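Local coordinates for ALKF (Bacillus cereus, PDB 3ZBO), which is of unknown function but has affinity for branched DNA structures and is related to the HEAT-like repeat DNA glycosylases, at residues A[54-57]-A[58-62]; A[8-11]-A[12-16]; A[65-68]-A[69-72]. All blocks are in the same frame, centred on the assembly; numbering follows the deposited sequence.

Contact 1 of 3, residues A[54-57]-A[58-62]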
ATOM      1  N   LEU A  54      -8.850  16.133   8.867  1.00 26.27           N
ATOM      2  CA  LEU A  54      -7.547  16.325   8.191  1.00 25.91           C
ATOM      3  C   LEU A  54      -6.690  17.320   9.004  1.00 25.33           C
ATOM      4  O   LEU A  54      -7.192  18.374   9.496  1.00 26.40           O
ATOM      5  CB  LEU A  54      -7.681  16.733   6.693  1.00 24.33           C
ATOM      6  CG  LEU A  54      -8.562  15.791   5.781  1.00 30.83           C
ATOM      7  CD1 LEU A  54      -8.178  15.934   4.326  1.00 33.43           C
ATOM      8  CD2 LEU A  54      -8.474  14.251   6.069  1.00 32.43           C
ATOM      9  N   ASN A  55      -5.418  16.981   9.262  1.00 20.09           N
ATOM     10  CA  ASN A  55      -4.523  17.913   9.927  1.00 18.99           C
ATOM     11  C   ASN A  55      -3.084  17.492   9.536  1.00 16.85           C
ATOM     12  O   ASN A  55      -2.465  16.606  10.176  1.00 17.26           O
ATOM     13  CB  ASN A  55      -4.732  17.801  11.427  1.00 18.56           C
ATOM     14  CG  ASN A  55      -3.883  18.815  12.243  1.00 20.12           C
ATOM     15  OD1 ASN A  55      -2.851  19.389  11.799  1.00 20.18           O
ATOM     16  ND2 ASN A  55      -4.340  19.055  13.488  1.00 22.98           N
ATOM     17  N   GLN A  56      -2.615  18.161   8.499  1.00 17.05           N
ATOM     18  CA  GLN A  56      -1.267  17.890   7.971  1.00 15.60           C
ATOM     19  C   GLN A  56      -0.209  18.144   8.976  1.00 16.14           C
ATOM     20  O   GLN A  56       0.787  17.374   9.062  1.00 14.18           O
ATOM     21  CB  GLN A  56      -1.001  18.635   6.666  1.00 16.83           C
ATOM     22  CG  GLN A  56       0.306  18.124   6.011  1.00 16.29           C
ATOM     23  CD  GLN A  56       0.179  16.638   5.480  1.00 17.92           C
ATOM     24  OE1 GLN A  56      -0.901  16.143   5.185  1.00 19.65           O
ATOM     25  NE2 GLN A  56       1.314  15.934   5.377  1.00 17.08           N
ATOM     26  N   GLU A  57      -0.256  19.223   9.748  1.00 15.23           N
ATOM     27  CA  GLU A  57       0.780  19.499  10.722  1.00 14.37           C
ATOM     28  C   GLU A  57       0.936  18.363  11.739  1.00 14.19           C
ATOM     29  O   GLU A  57       2.069  17.937  12.025  1.00 14.51           O
ATOM     30  CB  GLU A  57       0.480  20.836  11.399  1.00 17.10           C
ATOM     31  CG  GLU A  57       1.628  21.388  12.198  1.00 16.91           C
ATOM     32  CD  GLU A  57       1.886  20.727  13.515  1.00 18.77           C
ATOM     33  OE1 GLU A  57       0.862  20.378  14.180  1.00 23.35           O
ATOM     34  OE2 GLU A  57       3.071  20.506  13.872  1.00 20.47           O
ATOM     35  N   LEU A  58      -0.203  17.911  12.268  1.00 15.34           N
ATOM     36  CA  LEU A  58      -0.191  16.864  13.255  1.00 14.96           C
ATOM     37  C   LEU A  58       0.269  15.558  12.545  1.00 13.22           C
ATOM     38  O   LEU A  58       1.084  14.821  13.179  1.00 14.24           O
ATOM     39  CB  LEU A  58      -1.610  16.634  13.744  1.00 15.21           C
ATOM     40  CG  LEU A  58      -1.766  15.570  14.807  1.00 17.51           C
ATOM     41  CD1 LEU A  58      -0.782  15.652  16.006  1.00 21.19           C
ATOM     42  CD2 LEU A  58      -3.247  15.619  15.338  1.00 19.06           C
ATOM     43  N   ALA A  59      -0.128  15.373  11.286  1.00 14.24           N
ATOM     44  CA  ALA A  59       0.310  14.163  10.566  1.00 13.75           C
ATOM     45  C   ALA A  59       1.827  14.170  10.473  1.00 12.98           C
ATOM     46  O   ALA A  59       2.470  13.077  10.698  1.00 14.44           O
ATOM     47  CB  ALA A  59      -0.288  14.079   9.091  1.00 14.57           C
ATOM     48  N   GLU A  60       2.385  15.334  10.215  1.00 13.24           N
ATOM     49  CA  GLU A  60       3.853  15.389  10.121  1.00 13.23           C
ATOM     50  C   GLU A  60       4.528  15.045  11.401  1.00 14.42           C
ATOM     51  O   GLU A  60       5.568  14.312  11.401  1.00 15.00           O
ATOM     52  CB  GLU A  60       4.381  16.730   9.591  1.00 13.21           C
ATOM     53  CG  GLU A  60       3.982  16.995   8.177  1.00 16.71           C
ATOM     54  CD  GLU A  60       4.706  16.179   7.098  1.00 18.44           C
ATOM     55  OE1 GLU A  60       5.760  15.642   7.419  1.00 17.66           O
ATOM     56  OE2 GLU A  60       4.269  16.155   5.980  1.00 19.20           O
ATOM     57  N   GLU A  61       4.018  15.586  12.530  1.00 13.28           N
ATOM     58  CA  GLU A  61       4.642  15.232  13.786  1.00 15.14           C
ATOM     59  C   GLU A  61       4.498  13.740  14.143  1.00 12.92           C
ATOM     60  O   GLU A  61       5.466  13.164  14.691  1.00 14.65           O
ATOM     61  CB  GLU A  61       4.039  16.075  14.930  1.00 15.23           C
ATOM     62  CG  GLU A  61       4.317  17.541  14.781  1.00 18.16           C
ATOM     63  CD  GLU A  61       4.036  18.312  16.107  1.00 22.23           C
ATOM     64  OE1 GLU A  61       4.312  17.824  17.244  1.00 21.69           O
ATOM     65  OE2 GLU A  61       3.582  19.488  15.973  1.00 22.75           O
ATOM     66  N   LEU A  62       3.342  13.195  13.830  1.00 12.95           N
ATOM     67  CA  LEU A  62       3.097  11.764  14.127  1.00 12.57           C
ATOM     68  C   LEU A  62       4.004  10.940  13.223  1.00 14.33           C
ATOM     69  O   LEU A  62       4.620   9.946  13.729  1.00 13.77           O
ATOM     70  CB  LEU A  62       1.634  11.412  13.890  1.00 14.55           C
ATOM     71  CG  LEU A  62       0.735  12.070  14.917  1.00 13.15           C
ATOM     72  CD1 LEU A  62      -0.667  11.858  14.454  1.00 16.52           C
ATOM     73  CD2 LEU A  62       0.919  11.437  16.272  1.00 16.70           C
TER

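Contact 2 of 3, residues A[8-11]-A[12-16]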
ATOM      1  N   ASP A   8      -3.908  17.682  20.366  1.00 30.69           N
ATOM      2  CA  ASP A   8      -2.496  17.893  20.199  1.00 28.21           C
ATOM      3  C   ASP A   8      -1.726  16.561  20.118  1.00 25.70           C
ATOM      4  O   ASP A   8      -2.270  15.509  20.311  1.00 25.88           O
ATOM      5  CB  ASP A   8      -1.895  18.889  21.205  1.00 29.42           C
ATOM      6  CG  ASP A   8      -2.071  18.454  22.623  1.00 33.13           C
ATOM      7  OD1 ASP A   8      -2.213  17.208  22.846  1.00 35.77           O
ATOM      8  OD2 ASP A   8      -2.082  19.357  23.533  1.00 37.56           O
ATOM      9  N   PHE A   9      -0.518  16.695  19.629  1.00 22.07           N
ATOM     10  CA  PHE A   9       0.405  15.563  19.476  1.00 21.21           C
ATOM     11  C   PHE A   9       0.472  14.680  20.694  1.00 21.10           C
ATOM     12  O   PHE A   9       0.329  13.429  20.589  1.00 19.78           O
ATOM     13  CB  PHE A   9       1.807  16.091  19.120  1.00 20.00           C
ATOM     14  CG  PHE A   9       2.843  15.034  19.087  1.00 21.06           C
ATOM     15  CD1 PHE A   9       2.969  14.214  17.993  1.00 17.51           C
ATOM     16  CD2 PHE A   9       3.694  14.828  20.202  1.00 21.03           C
ATOM     17  CE1 PHE A   9       3.955  13.224  17.978  1.00 17.84           C
ATOM     18  CE2 PHE A   9       4.666  13.813  20.242  1.00 22.02           C
ATOM     19  CZ  PHE A   9       4.787  12.990  19.097  1.00 21.20           C
ATOM     20  N   LYS A  10       0.683  15.279  21.876  1.00 22.77           N
ATOM     21  CA  LYS A  10       0.873  14.447  23.078  1.00 23.96           C
ATOM     22  C   LYS A  10      -0.387  13.646  23.386  1.00 24.30           C
ATOM     23  O   LYS A  10      -0.317  12.461  23.811  1.00 22.95           O
ATOM     24  CB  LYS A  10       1.191  15.304  24.327  1.00 26.09           C
ATOM     25  CG  LYS A  10       0.567  14.677  25.640  1.00 35.58           C
ATOM     26  CD  LYS A  10      -0.300  15.647  26.542  1.00 42.30           C
ATOM     27  CE  LYS A  10      -0.536  15.055  28.018  1.00 42.61           C
ATOM     28  NZ  LYS A  10       0.679  15.072  28.964  1.00 39.25           N
ATOM     29  N   THR A  11      -1.551  14.247  23.177  1.00 22.43           N
ATOM     30  CA  THR A  11      -2.822  13.595  23.438  1.00 24.03           C
ATOM     31  C   THR A  11      -3.071  12.445  22.444  1.00 24.38           C
ATOM     32  O   THR A  11      -3.496  11.340  22.834  1.00 24.61           O
ATOM     33  CB  THR A  11      -3.972  14.584  23.355  1.00 24.71           C
ATOM     34  OG1 THR A  11      -3.744  15.582  24.358  1.00 29.32           O
ATOM     35  CG2 THR A  11      -5.332  13.929  23.598  1.00 30.75           C
ATOM     36  N   VAL A  12      -2.761  12.657  21.174  1.00 21.45           N
ATOM     37  CA  VAL A  12      -2.901  11.529  20.240  1.00 20.99           C
ATOM     38  C   VAL A  12      -2.001  10.376  20.561  1.00 20.81           C
ATOM     39  O   VAL A  12      -2.472   9.208  20.470  1.00 19.89           O
ATOM     40  CB  VAL A  12      -2.597  12.003  18.771  1.00 21.56           C
ATOM     41  CG1 VAL A  12      -2.626  10.811  17.789  1.00 23.00           C
ATOM     42  CG2 VAL A  12      -3.616  13.148  18.356  1.00 24.89           C
ATOM     43  N   MET A  13      -0.746  10.672  20.901  1.00 19.55           N
ATOM     44  CA  MET A  13       0.213   9.639  21.265  1.00 18.18           C
ATOM     45  C   MET A  13      -0.261   8.894  22.517  1.00 20.22           C
ATOM     46  O   MET A  13      -0.169   7.650  22.602  1.00 20.42           O
ATOM     47  CB  MET A  13       1.590  10.192  21.456  1.00 18.51           C
ATOM     48  CG  MET A  13       2.301  10.738  20.184  1.00 19.35           C
ATOM     49  SD  MET A  13       2.451   9.402  18.930  1.00 18.79           S
ATOM     50  CE  MET A  13       3.717   8.371  19.627  1.00 24.98           C
ATOM     51  N   GLN A  14      -0.828   9.627  23.476  1.00 20.54           N
ATOM     52  CA  GLN A  14      -1.388   8.882  24.645  1.00 22.74           C
ATOM     53  C   GLN A  14      -2.549   7.975  24.300  1.00 21.38           C
ATOM     54  O   GLN A  14      -2.608   6.794  24.794  1.00 22.42           O
ATOM     55  CB  GLN A  14      -1.826   9.898  25.706  1.00 22.41           C
ATOM     56  CG  GLN A  14      -0.634  10.401  26.492  1.00 32.29           C
ATOM     57  CD  GLN A  14      -0.963  11.621  27.334  1.00 42.36           C
ATOM     58  OE1 GLN A  14      -0.212  11.937  28.252  1.00 50.96           O
ATOM     59  NE2 GLN A  14      -2.093  12.312  27.038  1.00 41.59           N
ATOM     60  N   GLU A  15      -3.464   8.457  23.460  1.00 21.09           N
ATOM     61  CA  GLU A  15      -4.657   7.688  23.071  1.00 22.75           C
ATOM     62  C   GLU A  15      -4.233   6.443  22.266  1.00 23.82           C
ATOM     63  O   GLU A  15      -4.791   5.342  22.441  1.00 22.82           O
ATOM     64  CB  GLU A  15      -5.654   8.537  22.314  1.00 25.22           C
ATOM     65  CG  GLU A  15      -6.096   9.798  23.132  1.00 30.47           C
ATOM     66  CD  GLU A  15      -7.470  10.352  22.749  1.00 38.99           C
ATOM     67  OE1 GLU A  15      -8.042   9.921  21.710  1.00 42.86           O
ATOM     68  OE2 GLU A  15      -7.977  11.240  23.517  1.00 42.95           O
ATOM     69  N   LEU A  16      -3.248   6.600  21.377  1.00 21.29           N
ATOM     70  CA  LEU A  16      -2.807   5.436  20.603  1.00 20.62           C
ATOM     71  C   LEU A  16      -2.121   4.388  21.476  1.00 21.34           C
ATOM     72  O   LEU A  16      -2.356   3.195  21.347  1.00 20.57           O
ATOM     73  CB  LEU A  16      -1.845   5.895  19.484  1.00 20.54           C
ATOM     74  CG  LEU A  16      -2.474   6.679  18.338  1.00 20.14           C
ATOM     75  CD1 LEU A  16      -1.351   7.011  17.332  1.00 20.11           C
ATOM     76  CD2 LEU A  16      -3.555   5.929  17.634  1.00 21.59           C
TER

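Contact 3 of 3, residues A[65-68]-A[69-72]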
ATOM      1  N   THR A  65       7.603  10.433  14.425  1.00 15.29           N
ATOM      2  CA  THR A  65       7.890   9.624  15.638  1.00 14.87           C
ATOM      3  C   THR A  65       8.716   8.386  15.303  1.00 14.83           C
ATOM      4  O   THR A  65       9.427   7.861  16.175  1.00 16.68           O
ATOM      5  CB  THR A  65       6.648   9.174  16.351  1.00 15.08           C
ATOM      6  OG1 THR A  65       5.893   8.333  15.530  1.00 14.54           O
ATOM      7  CG2 THR A  65       5.846  10.406  16.836  1.00 16.85           C
ATOM      8  N   GLY A  66       8.523   7.866  14.096  1.00 14.43           N
ATOM      9  CA  GLY A  66       9.061   6.535  13.795  1.00 15.53           C
ATOM     10  C   GLY A  66       8.340   5.408  14.512  1.00 16.34           C
ATOM     11  O   GLY A  66       8.826   4.262  14.413  1.00 15.18           O
ATOM     12  N   ASN A  67       7.176   5.674  15.080  1.00 14.77           N
ATOM     13  CA  ASN A  67       6.328   4.676  15.706  1.00 14.69           C
ATOM     14  C   ASN A  67       5.286   4.257  14.676  1.00 15.10           C
ATOM     15  O   ASN A  67       4.504   5.067  14.159  1.00 14.04           O
ATOM     16  CB  ASN A  67       5.717   5.278  16.965  1.00 15.14           C
ATOM     17  CG  ASN A  67       4.692   4.360  17.621  1.00 16.11           C
ATOM     18  OD1 ASN A  67       3.870   3.707  16.967  1.00 16.01           O
ATOM     19  ND2 ASN A  67       4.728   4.315  18.950  1.00 18.01           N
ATOM     20  N   TYR A  68       5.330   2.959  14.271  1.00 14.79           N
ATOM     21  CA  TYR A  68       4.484   2.508  13.210  1.00 13.71           C
ATOM     22  C   TYR A  68       3.007   2.921  13.383  1.00 13.82           C
ATOM     23  O   TYR A  68       2.315   3.337  12.438  1.00 12.82           O
ATOM     24  CB  TYR A  68       4.550   0.957  13.035  1.00 14.89           C
ATOM     25  CG  TYR A  68       3.537   0.450  12.026  1.00 13.55           C
ATOM     26  CD1 TYR A  68       3.645   0.738  10.657  1.00 15.33           C
ATOM     27  CD2 TYR A  68       2.367  -0.266  12.462  1.00 17.87           C
ATOM     28  CE1 TYR A  68       2.691   0.343   9.751  1.00 18.11           C
ATOM     29  CE2 TYR A  68       1.428  -0.659  11.551  1.00 16.73           C
ATOM     30  CZ  TYR A  68       1.556  -0.391  10.167  1.00 15.90           C
ATOM     31  OH  TYR A  68       0.636  -0.740   9.246  1.00 16.23           O
ATOM     32  N   ASP A  69       2.465   2.757  14.591  1.00 14.14           N
ATOM     33  CA  ASP A  69       1.029   3.067  14.695  1.00 14.35           C
ATOM     34  C   ASP A  69       0.748   4.540  14.531  1.00 13.44           C
ATOM     35  O   ASP A  69      -0.282   4.948  13.928  1.00 14.29           O
ATOM     36  CB  ASP A  69       0.489   2.634  16.061  1.00 14.36           C
ATOM     37  CG  ASP A  69       0.613   1.115  16.250  1.00 18.29           C
ATOM     38  OD1 ASP A  69      -0.180   0.400  15.680  1.00 17.42           O
ATOM     39  OD2 ASP A  69       1.548   0.718  16.947  1.00 19.89           O
ATOM     40  N   ALA A  70       1.646   5.348  15.100  1.00 14.22           N
ATOM     41  CA  ALA A  70       1.493   6.805  14.884  1.00 12.97           C
ATOM     42  C   ALA A  70       1.663   7.193  13.428  1.00 14.53           C
ATOM     43  O   ALA A  70       0.968   8.106  12.941  1.00 14.18           O
ATOM     44  CB  ALA A  70       2.568   7.575  15.717  1.00 15.66           C
ATOM     45  N   MET A  71       2.588   6.500  12.783  1.00 11.96           N
ATOM     46  CA  MET A  71       2.792   6.760  11.362  1.00 12.93           C
ATOM     47  C   MET A  71       1.590   6.335  10.480  1.00 12.93           C
ATOM     48  O   MET A  71       1.221   7.036   9.533  1.00 12.43           O
ATOM     49  CB  MET A  71       4.035   6.058  10.844  1.00 10.61           C
ATOM     50  CG  MET A  71       5.290   6.596  11.463  1.00 12.55           C
ATOM     51  SD  MET A  71       6.733   5.516  11.275  1.00 14.13           S
ATOM     52  CE  MET A  71       7.307   6.071   9.638  1.00 13.09           C
ATOM     53  N   TYR A  72       0.992   5.170  10.809  1.00 12.09           N
ATOM     54  CA  TYR A  72      -0.245   4.756  10.173  1.00 12.76           C
ATOM     55  C   TYR A  72      -1.327   5.787  10.393  1.00 11.66           C
ATOM     56  O   TYR A  72      -2.024   6.168   9.426  1.00 13.23           O
ATOM     57  CB  TYR A  72      -0.598   3.317  10.705  1.00 13.55           C
ATOM     58  CG  TYR A  72      -1.754   2.791   9.879  1.00 12.24           C
ATOM     59  CD1 TYR A  72      -3.066   3.152  10.192  1.00 13.39           C
ATOM     60  CD2 TYR A  72      -1.558   1.869   8.889  1.00 12.86           C
ATOM     61  CE1 TYR A  72      -4.104   2.639   9.389  1.00 14.13           C
ATOM     62  CE2 TYR A  72      -2.592   1.405   8.054  1.00 13.22           C
ATOM     63  CZ  TYR A  72      -3.873   1.758   8.360  1.00 15.23           C
ATOM     64  OH  TYR A  72      -4.904   1.304   7.528  1.00 16.98           O
TER

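Contact 1 of 3, residues A[54-57]-A[58-62]
Q56 and E60 meet through their polar ends, one turn apart on the same helix. Q56 NE2 donates to E60 OE2 over 3.0 Å. The acceptor lies almost in the plane of the Q56 amide. The donor, however, comes to the carboxylate on its anti side, 30° out of the plane of that group. The two flat groups are turned 56° against each other. The first torsion of E60 sets its CG beside the backbone N, 3.3 Å from Q56 O. Bends at chi2 in both chains then bring amide and carboxylate together. Each group has stronger partners elsewhere. Q56 OE1 accepts from D79 N. E60 OE1 forms a salt bridge with R90 NH1, and E60 OE2 also pairs with W91 NE1. N55 is the N-cap of helix 56-63, one of the many helices in a chain related to the HEAT-like repeat glycosylases. Its CG stands anti to the backbone N (chi1 -177°), which carries OD1 forward to L58 N at 3.1 Å. This N-H points well at the oxygen, but the nitrogen sits above the amide plane and not on a lone pair. L58 crosses the N55 side chain at about a right angle, with L58 CB 3.5 Å from N55 CG. L58 CD2 approaches N55 ND2 at 4.1 Å. Behind the cap, A59 N donates to N55 O over 2.9 Å and E60 N to Q56 O over 2.8 Å. L58 turns inward to V12 and I77.

Contact 2 of 3, residues A[8-11]-A[12-16]
M13 meets the F9 ring with a methylene first and its sulfur second. M13 CG lies over one face, 3.8 Å from the centroid of the F9 ring and 21° off the ring normal. It is shifted toward the rim, where M13 CG is 3.5 Å from F9 CZ. This is a CH-pi contact. M13 SD stands obliquely to the same ring, 4.8 Å from the F9 centroid, and adds a Met-aromatic contact. F9 CG is anti to the backbone N (chi1 174°), which swings the ring along the helix toward M13. In M13 the bend at chi2 sets SD oblique to the ring, and the bend at chi3 turns CE away from it. D8 is the N-cap of helix 9-19. Its OD1 is gripped by two donors of T11: OG1 at 2.7 Å and the backbone N at 3.1 Å. The hydroxyl comes in on the syn side, 27° out of the carboxylate plane. The N-H comes nearly along the C-O bond direction. The negative group would probably also interact well with the positive end of the helix. On the outer side, K10 bends at chi2 and chi4 and sets CE against the Q14 amide, 3.1 Å from Q14 OE1. T11 and E15 run alongside each other, pointing the same way, with T11 CG2 3.8 Å from E15 OE2. The other E15 oxygen, OE1, forms a salt bridge with K51. V12 and L16 turn inward. V12 packs on I52 of helix 46-52, L62 of helix 56-63 and F73 of helix 68-77, while L16 reaches I48 and F73. F9 and M13 lean on L62, and M13 also meets A70 of helix 68-77.

Contact 3 of 3, residues A[65-68]-A[69-72]
Y68 and Y72 lie side by side and point the same way, one turn apart on helix 68-77. From CB outward, Y68 first passes the next backbone N: D69 N is 3.2 Å from Y68 CB. Y68 CG stands opposite its own backbone N (chi1 173°), carrying the ring beside Y72. Y68 CD2 comes within 4.2 Å of D69 OD1. One face of the Y68 ring has Y72 CB over it. Near the end, Y68 CZ is 4.1 Å from Y72 CD2, and at the tip Y68 OH is 3.4 Å from the same carbon. N67 is the N-cap. Its OD1 accepts weakly from D69 N and A70 N. T65 OG1 hydrogen-bonds L62 O of helix 56-63 and accepts from N67 N at 3.0 Å, an ST turn that leads into this cap. G66 has positive phi, and its CA lies 3.6 Å from M71 SD. The D69 carboxylate binds the backbone N atoms of F38, G39 and V40. The Y68 ring makes edge-to-face contacts with Y28 and F97, and packs on M99 and L100 of helix 98-110. Y72 meets V104 of that helix, and Y72 OH hydrogen-bonds R240 O. A70 touches M13 of helix 9-19.

How the contacts relate
The three contacts lie in three helices, 9-19, 56-63 and 68-77, that pack on one another, and each is an N-terminal cap with its first turns. Contact 2 is at the surface, contact 1 is partly buried and contact 3 is buried. The caps differ: an aspartate in contact 2, asparagines in contacts 1 and 3. Contacts 1 and 2 carry acids, amides and K10 on their outer faces. Contact 3 instead has tyrosine rings and a buried aspartate held by backbone N-H groups. Contacts 2 and 3 both use an aromatic ring and a methionine. L62 CD2 of contact 1 and A70 CB of contact 3 each lie 3.7 Å from M13 SD. L62 CB reaches A70 O, so all three contacts touch.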